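Local coordinates for protein EXOU (Pseudomonas aeruginosa, PDB 4AKX) that is a type III secretion toxin with a patatin-like phospholipase domain, probably attacking host-cell phospholipids, and is held here by its chaperone SpcU, at residues L70-P75 against G337-N342; P75-L80 against D343-E348; P93-A98 against E429-R434. All blocks are in the same frame, centred on the assembly; numbering follows the deposited sequence.

Contact 1. Residues L70-P75 against G337-N342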
loop_
_atom_site.group_PDB
_atom_site.type_symbol
_atom_site.label_atom_id
_atom_site.label_comp_id
_atom_site.label_asym_id
_atom_site.label_seq_id
_atom_site.Cartn_x
_atom_site.Cartn_y
_atom_site.Cartn_z
ATOM N N LEU B 70 -9.763 21.780 -34.249
ATOM C CA LEU B 70 -11.111 21.814 -34.805
ATOM C C LEU B 70 -12.156 22.271 -33.787
ATOM O O LEU B 70 -12.174 21.807 -32.650
ATOM C CB LEU B 70 -11.464 20.444 -35.330
ATOM C CG LEU B 70 -12.887 20.168 -35.780
ATOM C CD1 LEU B 70 -13.185 21.033 -36.982
ATOM C CD2 LEU B 70 -13.025 18.700 -36.155
ATOM N N GLN B 71 -13.009 23.203 -34.193
ATOM C CA GLN B 71 -14.162 23.597 -33.382
ATOM C C GLN B 71 -15.440 23.495 -34.210
ATOM O O GLN B 71 -15.464 23.861 -35.393
ATOM C CB GLN B 71 -13.992 25.006 -32.852
ATOM C CG GLN B 71 -14.854 25.317 -31.650
ATOM C CD GLN B 71 -15.153 26.800 -31.517
ATOM O OE1 GLN B 71 -14.326 27.654 -31.849
ATOM N NE2 GLN B 71 -16.338 27.112 -31.026
ATOM N N LEU B 72 -16.502 22.986 -33.602
ATOM C CA LEU B 72 -17.640 22.533 -34.377
ATOM C C LEU B 72 -18.851 22.521 -33.469
ATOM O O LEU B 72 -18.727 22.285 -32.272
ATOM C CB LEU B 72 -17.334 21.158 -34.955
ATOM C CG LEU B 72 -18.343 20.099 -35.390
ATOM C CD1 LEU B 72 -17.639 19.000 -36.189
ATOM C CD2 LEU B 72 -19.036 19.474 -34.191
ATOM N N SER B 73 -20.011 22.837 -34.036
ATOM C CA SER B 73 -21.257 22.890 -33.284
ATOM C C SER B 73 -21.603 21.523 -32.719
ATOM O O SER B 73 -21.392 20.498 -33.378
ATOM C CB SER B 73 -22.398 23.372 -34.181
ATOM O OG SER B 73 -22.694 22.400 -35.175
ATOM N N ARG B 74 -22.157 21.515 -31.510
ATOM C CA ARG B 74 -22.666 20.292 -30.895
ATOM C C ARG B 74 -23.472 19.476 -31.905
ATOM O O ARG B 74 -24.172 20.040 -32.738
ATOM C CB ARG B 74 -23.524 20.624 -29.668
ATOM C CG ARG B 74 -22.741 21.151 -28.471
ATOM C CD ARG B 74 -21.822 20.075 -27.903
ATOM N NE ARG B 74 -22.584 18.968 -27.327
ATOM C CZ ARG B 74 -22.546 18.628 -26.030
ATOM N NH1 ARG B 74 -21.758 19.284 -25.161
ATOM N NH2 ARG B 74 -23.290 17.612 -25.609
ATOM N N PRO B 75 -23.364 18.147 -31.840
ATOM C CA PRO B 75 -23.952 17.255 -32.819
ATOM C C PRO B 75 -25.430 17.390 -32.826
ATOM O O PRO B 75 -25.988 18.007 -31.947
ATOM C CB PRO B 75 -23.601 15.866 -32.293
ATOM C CG PRO B 75 -22.433 16.080 -31.395
ATOM C CD PRO B 75 -22.698 17.410 -30.762
ATOM N N GLY B 337 -14.185 7.793 -36.302
ATOM C CA GLY B 337 -13.242 8.808 -35.839
ATOM C C GLY B 337 -13.617 9.390 -34.500
ATOM O O GLY B 337 -14.588 8.948 -33.881
ATOM N N PRO B 338 -12.855 10.402 -34.045
ATOM C CA PRO B 338 -13.008 10.995 -32.713
ATOM C C PRO B 338 -14.264 11.881 -32.560
ATOM O O PRO B 338 -14.455 12.493 -31.515
ATOM C CB PRO B 338 -11.758 11.848 -32.580
ATOM C CG PRO B 338 -11.473 12.277 -33.975
ATOM C CD PRO B 338 -11.865 11.127 -34.858
ATOM N N LEU B 339 -15.101 11.957 -33.592
ATOM C CA LEU B 339 -16.292 12.778 -33.542
ATOM C C LEU B 339 -17.513 11.997 -33.084
ATOM O O LEU B 339 -17.829 10.924 -33.624
ATOM C CB LEU B 339 -16.577 13.381 -34.904
ATOM C CG LEU B 339 -15.811 14.624 -35.318
ATOM C CD1 LEU B 339 -16.568 15.279 -36.450
ATOM C CD2 LEU B 339 -15.624 15.606 -34.174
ATOM N N ARG B 340 -18.215 12.562 -32.105
ATOM C CA ARG B 340 -19.458 11.996 -31.613
ATOM C C ARG B 340 -20.487 12.251 -32.653
ATOM O O ARG B 340 -20.499 13.342 -33.226
ATOM C CB ARG B 340 -19.882 12.721 -30.357
ATOM C CG ARG B 340 -18.823 12.780 -29.289
ATOM C CD ARG B 340 -19.361 13.558 -28.116
ATOM N NE ARG B 340 -20.760 13.220 -27.880
ATOM C CZ ARG B 340 -21.663 14.060 -27.395
ATOM N NH1 ARG B 340 -21.330 15.311 -27.091
ATOM N NH2 ARG B 340 -22.908 13.645 -27.218
ATOM N N ARG B 341 -21.373 11.278 -32.891
ATOM C CA ARG B 341 -22.331 11.404 -33.998
ATOM C C ARG B 341 -23.655 12.031 -33.648
ATOM O O ARG B 341 -24.437 12.368 -34.533
ATOM C CB ARG B 341 -22.499 10.119 -34.815
ATOM C CG ARG B 341 -22.939 8.887 -34.066
ATOM C CD ARG B 341 -23.300 7.797 -35.072
ATOM N NE ARG B 341 -22.980 6.449 -34.594
ATOM C CZ ARG B 341 -22.763 5.398 -35.386
ATOM N NH1 ARG B 341 -22.830 5.531 -36.704
ATOM N NH2 ARG B 341 -22.473 4.210 -34.862
ATOM N N ASN B 342 -23.896 12.231 -32.367
ATOM C CA ASN B 342 -25.170 12.774 -31.941
ATOM C C ASN B 342 -25.138 13.166 -30.482
ATOM O O ASN B 342 -24.151 12.958 -29.798
ATOM C CB ASN B 342 -26.279 11.755 -32.177
ATOM C CG ASN B 342 -26.107 10.536 -31.334
ATOM O OD1 ASN B 342 -26.323 10.579 -30.127
ATOM N ND2 ASN B 342 -25.669 9.445 -31.949
#

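Contact 2. Residues P75-L80 against D343-E348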
loop_
_atom_site.group_PDB
_atom_site.type_symbol
_atom_site.label_atom_id
_atom_site.label_comp_id
_atom_site.label_asym_id
_atom_site.label_seq_id
_atom_site.Cartn_x
_atom_site.Cartn_y
_atom_site.Cartn_z
ATOM N N PRO B 75 -23.364 18.147 -31.840
ATOM C CA PRO B 75 -23.952 17.255 -32.819
ATOM C C PRO B 75 -25.430 17.390 -32.826
ATOM O O PRO B 75 -25.988 18.007 -31.947
ATOM C CB PRO B 75 -23.601 15.866 -32.293
ATOM C CG PRO B 75 -22.433 16.080 -31.395
ATOM C CD PRO B 75 -22.698 17.410 -30.762
ATOM N N PRO B 76 -26.075 16.778 -33.807
ATOM C CA PRO B 76 -27.511 16.889 -33.910
ATOM C C PRO B 76 -28.205 16.132 -32.771
ATOM O O PRO B 76 -27.798 15.013 -32.423
ATOM C CB PRO B 76 -27.811 16.238 -35.266
ATOM C CG PRO B 76 -26.741 15.212 -35.428
ATOM C CD PRO B 76 -25.516 15.795 -34.756
ATOM N N LEU B 77 -29.222 16.750 -32.174
ATOM C CA LEU B 77 -30.094 16.025 -31.252
ATOM C C LEU B 77 -30.857 14.876 -31.969
ATOM O O LEU B 77 -31.766 15.109 -32.797
ATOM C CB LEU B 77 -31.059 16.983 -30.531
ATOM C CG LEU B 77 -30.744 17.371 -29.086
ATOM C CD1 LEU B 77 -31.975 18.013 -28.481
ATOM C CD2 LEU B 77 -30.333 16.174 -28.243
ATOM N N THR B 78 -30.462 13.646 -31.676
ATOM C CA THR B 78 -31.088 12.534 -32.327
ATOM C C THR B 78 -31.625 11.533 -31.336
ATOM O O THR B 78 -32.043 10.444 -31.726
ATOM C CB THR B 78 -30.110 11.807 -33.248
ATOM O OG1 THR B 78 -29.007 11.337 -32.465
ATOM C CG2 THR B 78 -29.613 12.737 -34.381
ATOM N N SER B 79 -31.603 11.886 -30.052
ATOM C CA SER B 79 -31.935 10.917 -28.998
ATOM C C SER B 79 -32.441 11.474 -27.689
ATOM O O SER B 79 -31.981 12.510 -27.207
ATOM C CB SER B 79 -30.782 9.935 -28.739
ATOM O OG SER B 79 -30.967 8.740 -29.489
ATOM N N LEU B 80 -33.372 10.724 -27.102
ATOM C CA LEU B 80 -34.128 11.140 -25.929
ATOM C C LEU B 80 -34.088 10.023 -24.902
ATOM O O LEU B 80 -34.644 8.939 -25.135
ATOM C CB LEU B 80 -35.580 11.442 -26.320
ATOM C CG LEU B 80 -36.494 12.173 -25.327
ATOM C CD1 LEU B 80 -35.744 13.117 -24.396
ATOM C CD2 LEU B 80 -37.574 12.923 -26.084
ATOM N N ASP B 343 -26.238 13.733 -30.018
ATOM C CA ASP B 343 -26.343 14.247 -28.673
ATOM C C ASP B 343 -27.536 13.596 -28.033
ATOM O O ASP B 343 -28.439 13.112 -28.721
ATOM C CB ASP B 343 -26.572 15.755 -28.710
ATOM C CG ASP B 343 -25.317 16.547 -28.426
ATOM O OD1 ASP B 343 -24.219 16.054 -28.757
ATOM O OD2 ASP B 343 -25.429 17.662 -27.861
ATOM N N ASN B 344 -27.560 13.626 -26.713
ATOM C CA ASN B 344 -28.694 13.147 -25.959
ATOM C C ASN B 344 -29.322 14.228 -25.130
ATOM O O ASN B 344 -28.629 15.036 -24.517
ATOM C CB ASN B 344 -28.261 12.020 -25.058
ATOM C CG ASN B 344 -27.942 10.786 -25.830
ATOM O OD1 ASN B 344 -28.834 10.165 -26.391
ATOM N ND2 ASN B 344 -26.665 10.439 -25.903
ATOM N N LEU B 345 -30.646 14.252 -25.117
ATOM C CA LEU B 345 -31.364 15.021 -24.113
ATOM C C LEU B 345 -31.763 14.057 -23.024
ATOM O O LEU B 345 -32.547 13.127 -23.269
ATOM C CB LEU B 345 -32.601 15.696 -24.715
ATOM C CG LEU B 345 -33.306 16.741 -23.842
ATOM C CD1 LEU B 345 -32.340 17.605 -23.053
ATOM C CD2 LEU B 345 -34.215 17.604 -24.700
ATOM N N ILE B 346 -31.182 14.229 -21.846
ATOM C CA ILE B 346 -31.387 13.274 -20.797
ATOM C C ILE B 346 -32.212 13.937 -19.731
ATOM O O ILE B 346 -31.757 14.892 -19.109
ATOM C CB ILE B 346 -30.060 12.795 -20.200
ATOM C CG1 ILE B 346 -29.059 12.455 -21.312
ATOM C CG2 ILE B 346 -30.285 11.573 -19.330
ATOM C CD1 ILE B 346 -27.612 12.808 -20.993
ATOM N N LEU B 347 -33.436 13.443 -19.537
ATOM C CA LEU B 347 -34.340 13.937 -18.486
ATOM C C LEU B 347 -34.333 13.040 -17.239
ATOM O O LEU B 347 -34.641 11.838 -17.318
ATOM C CB LEU B 347 -35.761 14.106 -19.034
ATOM C CG LEU B 347 -35.890 15.133 -20.158
ATOM C CD1 LEU B 347 -37.098 14.854 -21.015
ATOM C CD2 LEU B 347 -35.942 16.547 -19.605
ATOM N N GLU B 348 -33.997 13.643 -16.095
ATOM C CA GLU B 348 -33.703 12.911 -14.863
ATOM C C GLU B 348 -34.523 13.446 -13.690
ATOM O O GLU B 348 -34.840 14.642 -13.644
ATOM C CB GLU B 348 -32.213 13.019 -14.544
ATOM C CG GLU B 348 -31.588 11.765 -13.941
ATOM C CD GLU B 348 -30.148 11.991 -13.468
ATOM O OE1 GLU B 348 -29.792 13.158 -13.168
ATOM O OE2 GLU B 348 -29.368 11.004 -13.393
#

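Contact 3. Residues P93-A98 against E429-R434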
loop_
_atom_site.group_PDB
_atom_site.type_symbol
_atom_site.label_atom_id
_atom_site.label_comp_id
_atom_site.label_asym_id
_atom_site.label_seq_id
_atom_site.Cartn_x
_atom_site.Cartn_y
_atom_site.Cartn_z
ATOM N N PRO B 93 -44.871 15.861 -20.389
ATOM C CA PRO B 93 -45.364 16.619 -21.548
ATOM C C PRO B 93 -44.873 18.069 -21.598
ATOM O O PRO B 93 -45.011 18.724 -22.639
ATOM C CB PRO B 93 -46.886 16.583 -21.379
ATOM C CG PRO B 93 -47.143 15.418 -20.493
ATOM C CD PRO B 93 -45.978 15.365 -19.555
ATOM N N GLY B 94 -44.324 18.567 -20.486
ATOM C CA GLY B 94 -43.606 19.842 -20.499
ATOM C C GLY B 94 -42.544 19.859 -21.590
ATOM O O GLY B 94 -42.576 20.695 -22.504
ATOM N N ALA B 95 -41.620 18.907 -21.503
ATOM C CA ALA B 95 -40.580 18.728 -22.510
ATOM C C ALA B 95 -41.157 18.517 -23.905
ATOM O O ALA B 95 -40.673 19.100 -24.877
ATOM C CB ALA B 95 -39.675 17.564 -22.135
HETATM N N MSE B 96 -42.189 17.682 -24.003
HETATM C CA MSE B 96 -42.685 17.247 -25.303
HETATM C C MSE B 96 -43.102 18.456 -26.076
HETATM O O MSE B 96 -42.792 18.586 -27.262
HETATM C CB MSE B 96 -43.835 16.255 -25.155
HETATM C CG MSE B 96 -43.473 14.992 -24.352
HETATM SE SE MSE B 96 -41.596 14.377 -24.560
HETATM C CE MSE B 96 -41.323 13.588 -22.769
ATOM N N LEU B 97 -43.772 19.374 -25.389
ATOM C CA LEU B 97 -44.140 20.669 -25.958
ATOM C C LEU B 97 -42.909 21.500 -26.321
ATOM O O LEU B 97 -42.744 21.886 -27.477
ATOM C CB LEU B 97 -45.038 21.443 -24.993
ATOM C CG LEU B 97 -46.446 20.893 -24.771
ATOM C CD1 LEU B 97 -46.968 21.318 -23.408
ATOM C CD2 LEU B 97 -47.372 21.360 -25.885
ATOM N N ALA B 98 -42.045 21.751 -25.333
ATOM C CA ALA B 98 -40.747 22.403 -25.566
ATOM C C ALA B 98 -40.000 21.901 -26.821
ATOM O O ALA B 98 -39.307 22.676 -27.483
ATOM C CB ALA B 98 -39.862 22.284 -24.334
ATOM N N GLU B 429 -44.983 23.294 -17.012
ATOM C CA GLU B 429 -44.471 24.643 -17.324
ATOM C C GLU B 429 -42.995 24.823 -16.920
ATOM O O GLU B 429 -42.188 25.340 -17.704
ATOM C CB GLU B 429 -45.327 25.724 -16.659
ATOM C CG GLU B 429 -45.020 27.143 -17.138
ATOM C CD GLU B 429 -45.032 28.178 -16.002
ATOM O OE1 GLU B 429 -45.262 27.799 -14.796
ATOM O OE2 GLU B 429 -44.807 29.375 -16.316
ATOM N N ARG B 430 -42.659 24.420 -15.693
ATOM C CA ARG B 430 -41.266 24.389 -15.233
ATOM C C ARG B 430 -40.372 23.637 -16.228
ATOM O O ARG B 430 -39.298 24.118 -16.596
ATOM C CB ARG B 430 -41.166 23.754 -13.838
ATOM C CG ARG B 430 -41.775 24.589 -12.712
ATOM C CD ARG B 430 -41.899 23.787 -11.416
ATOM N NE ARG B 430 -40.736 23.944 -10.534
ATOM C CZ ARG B 430 -40.764 24.499 -9.317
ATOM N NH1 ARG B 430 -41.899 24.954 -8.796
ATOM N NH2 ARG B 430 -39.647 24.589 -8.608
ATOM N N LEU B 431 -40.841 22.471 -16.674
ATOM C CA LEU B 431 -40.121 21.654 -17.647
ATOM C C LEU B 431 -40.056 22.332 -19.001
ATOM O O LEU B 431 -38.979 22.550 -19.540
ATOM C CB LEU B 431 -40.775 20.285 -17.803
ATOM C CG LEU B 431 -39.860 19.259 -18.472
ATOM C CD1 LEU B 431 -38.481 19.296 -17.823
ATOM C CD2 LEU B 431 -40.456 17.859 -18.396
ATOM N N GLN B 432 -41.214 22.647 -19.558
ATOM C CA GLN B 432 -41.268 23.442 -20.759
ATOM C C GLN B 432 -40.126 24.456 -20.766
ATOM O O GLN B 432 -39.350 24.501 -21.716
ATOM C CB GLN B 432 -42.622 24.146 -20.850
ATOM C CG GLN B 432 -42.788 25.088 -22.030
ATOM C CD GLN B 432 -43.027 24.352 -23.323
ATOM O OE1 GLN B 432 -43.885 23.483 -23.396
ATOM N NE2 GLN B 432 -42.259 24.692 -24.354
ATOM N N GLU B 433 -39.996 25.225 -19.676
ATOM C CA GLU B 433 -39.113 26.406 -19.637
ATOM C C GLU B 433 -37.625 26.065 -19.522
ATOM O O GLU B 433 -36.807 26.675 -20.203
ATOM C CB GLU B 433 -39.552 27.411 -18.545
ATOM C CG GLU B 433 -38.947 28.816 -18.660
ATOM C CD GLU B 433 -39.746 29.903 -17.918
ATOM O OE1 GLU B 433 -40.994 29.789 -17.841
ATOM O OE2 GLU B 433 -39.131 30.898 -17.434
ATOM N N ARG B 434 -37.273 25.093 -18.685
ATOM C CA ARG B 434 -35.868 24.638 -18.612
ATOM C C ARG B 434 -35.410 23.964 -19.911
ATOM O O ARG B 434 -34.333 24.255 -20.428
ATOM C CB ARG B 434 -35.629 23.678 -17.437
ATOM C CG ARG B 434 -36.046 24.189 -16.080
ATOM C CD ARG B 434 -35.736 25.658 -15.906
ATOM N NE ARG B 434 -36.540 26.212 -14.818
ATOM C CZ ARG B 434 -36.320 27.388 -14.233
ATOM N NH1 ARG B 434 -35.310 28.160 -14.628
ATOM N NH2 ARG B 434 -37.103 27.791 -13.238
#

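Contact 1. Residues L70-P75 against G337-N342
At the junction where strand 68-73 leaves its antiparallel sheet, Leu-70, Leu-72, Arg-74 and Pro-75 meet Leu-339, Arg-340 and Asn-342 of the loop that leads into strand 343-348. The two segments run in nearly the same direction, 19° apart end to end. The first half of the contact is apolar. Leu-72 and Leu-339 reach toward each other tip to tip, CD1 to CD1 at 3.9 Å, while CD2 of Leu-70 comes within 4.5 Å of CD2 of Leu-339. Met-465 of helix 463-472 touches both Leu-72 and Leu-339.

Further along, the CB-CG side of the Pro-75 ring lies against backbone: its CB lies 3.5 Å from CA of Asn-342, and its CG is 3.8 Å from the carbonyl O of Arg-340. Beside it the guanidinium groups of Arg-74 and Arg-340 stand almost perpendicular, their planes 80° apart, because Arg-340 turns its edge to Arg-74. NH1 of Arg-340 hangs over one face of the Arg-74 group, displaced toward the rim, 3.4 Å from Arg-74 NH2. Bends at chi2 and chi3 of Arg-74 (-66° each) fold its chain back to this place. Carboxylates bring the two cations together: Asp-343 forms salt bridges with both, holding Arg-74 by NH2, and Arg-340 NH1 also binds Glu-390 and Glu-447, while Gln-394 accepts from Arg-340 NH2. With NH1 and NH2 both held, the Arg-340 group would be fixed in rotation, and the carboxylates probably offset the charge. Such a leucine cluster beside an arginine-carboxylate network forms a mixed apolar and ionic seam between the antiparallel sheet and the start of a strand of the patatin-like sheet.

Contact 2. Residues P75-L80 against D343-E348
Leu-77 and Leu-80 lie beside Asp-343 and Leu-345 in parallel strand pairing, and the backbone bonds set the register. The amide of Asp-343 donates to O of Pro-76 at 3.1 Å. Leu-345 N gives a much straighter bond to Ser-79 O, 3.0 Å long with an N-H...O angle of 172°. The pairs Leu-77/Asp-343 and Leu-80/Leu-345 are three residues apart on one strand and two on the other, consistent with a beta bulge; Thr-78, with psi 8°, departs from the extended form there. A CA-H...O contact from Asn-344 CA to Ser-79 O, 3.6 Å, supplements the pairing.

Apolar contacts gather on the face carrying Leu-77, Leu-80 and Leu-345. CD2 of Leu-77 reaches over to CB of Asp-343, 3.8 Å away, and on to CB of Leu-345. With CG anti to its backbone N (chi1 -167°), Leu-80 sends CD1 across to CB of Leu-345 at 4.1 Å and to CD1 of Leu-347 at 4.0 Å.

Among charged groups, the Asp-343 carboxylate is bound by Arg-442. Strand 110-114 flanks strand 77-82 and strand 395-397 flanks strand 343-348, while helix 423-441 packs Val-435 on Leu-345 and Leu-347.

Contact 3. Residues P93-A98 against E429-R434
The terminal amide of Gln-432 is the flat group of this contact. Over one and the same face of it stand Gly-94 O and Ala-98 CB, each about 3 Å above the amide plane of Gln-432 and offset from its centre, whereas N and CA of Ala-98 lie oblique to it. NE2 of Gln-432 is 3.4 Å from CB of Ala-98. OE1 comes 3.2 Å from the carbonyl O of Gly-94, two acceptors that cannot bond as modelled. CG stands anti to the backbone N (chi1 176°) and the chain then bends at chi2 (76°), which swings the amide across the helix 93-98 surface.

Gly-94 is where the backbones come closest, its CA being 4.3 Å from CA of Gln-432 and 3.9 Å from CB of Leu-431. The helix axes approach to 7.1 Å and make an angle of 39°. At this spot Gln-432 CA also makes a CA-H...O contact with Gly-94 O, 3.5 Å. Next to this crossing point, Leu-431 lays CD2 against CB of Ala-95 at 3.8 Å, and Leu-347 of strand 343-348 touches both residues.

Close crossing at a glycine, with small alanines around it and CA-H...O contact between backbones, is characteristic of tightly packed helix pairs; here it joins helix 93-102 of the patatin-like domain to helix 423-441.

The three contacts follow one another along the chain path: strand 68-73 in contact 1, strand 77-82 in contact 2, helix 93-102 in contact 3. Contacts 1 and 2, with centres 14 Å apart, share Pro-75 and are tied by the salt bridge from Arg-74 NH2 to Asp-343 OD2, 3.1 Å. Contact 3 lies 15 Å from contact 2, centre to centre, and meets it through Leu-347, whose CD1 is 3.9 Å from CB of Ala-95. Contacts 1 and 3 stay about 14 Å apart at their nearest atoms. Strand 77-82 also borders strand 110-114, which runs into a GxSxG sequence, probably the nucleophile elbow of the phospholipase.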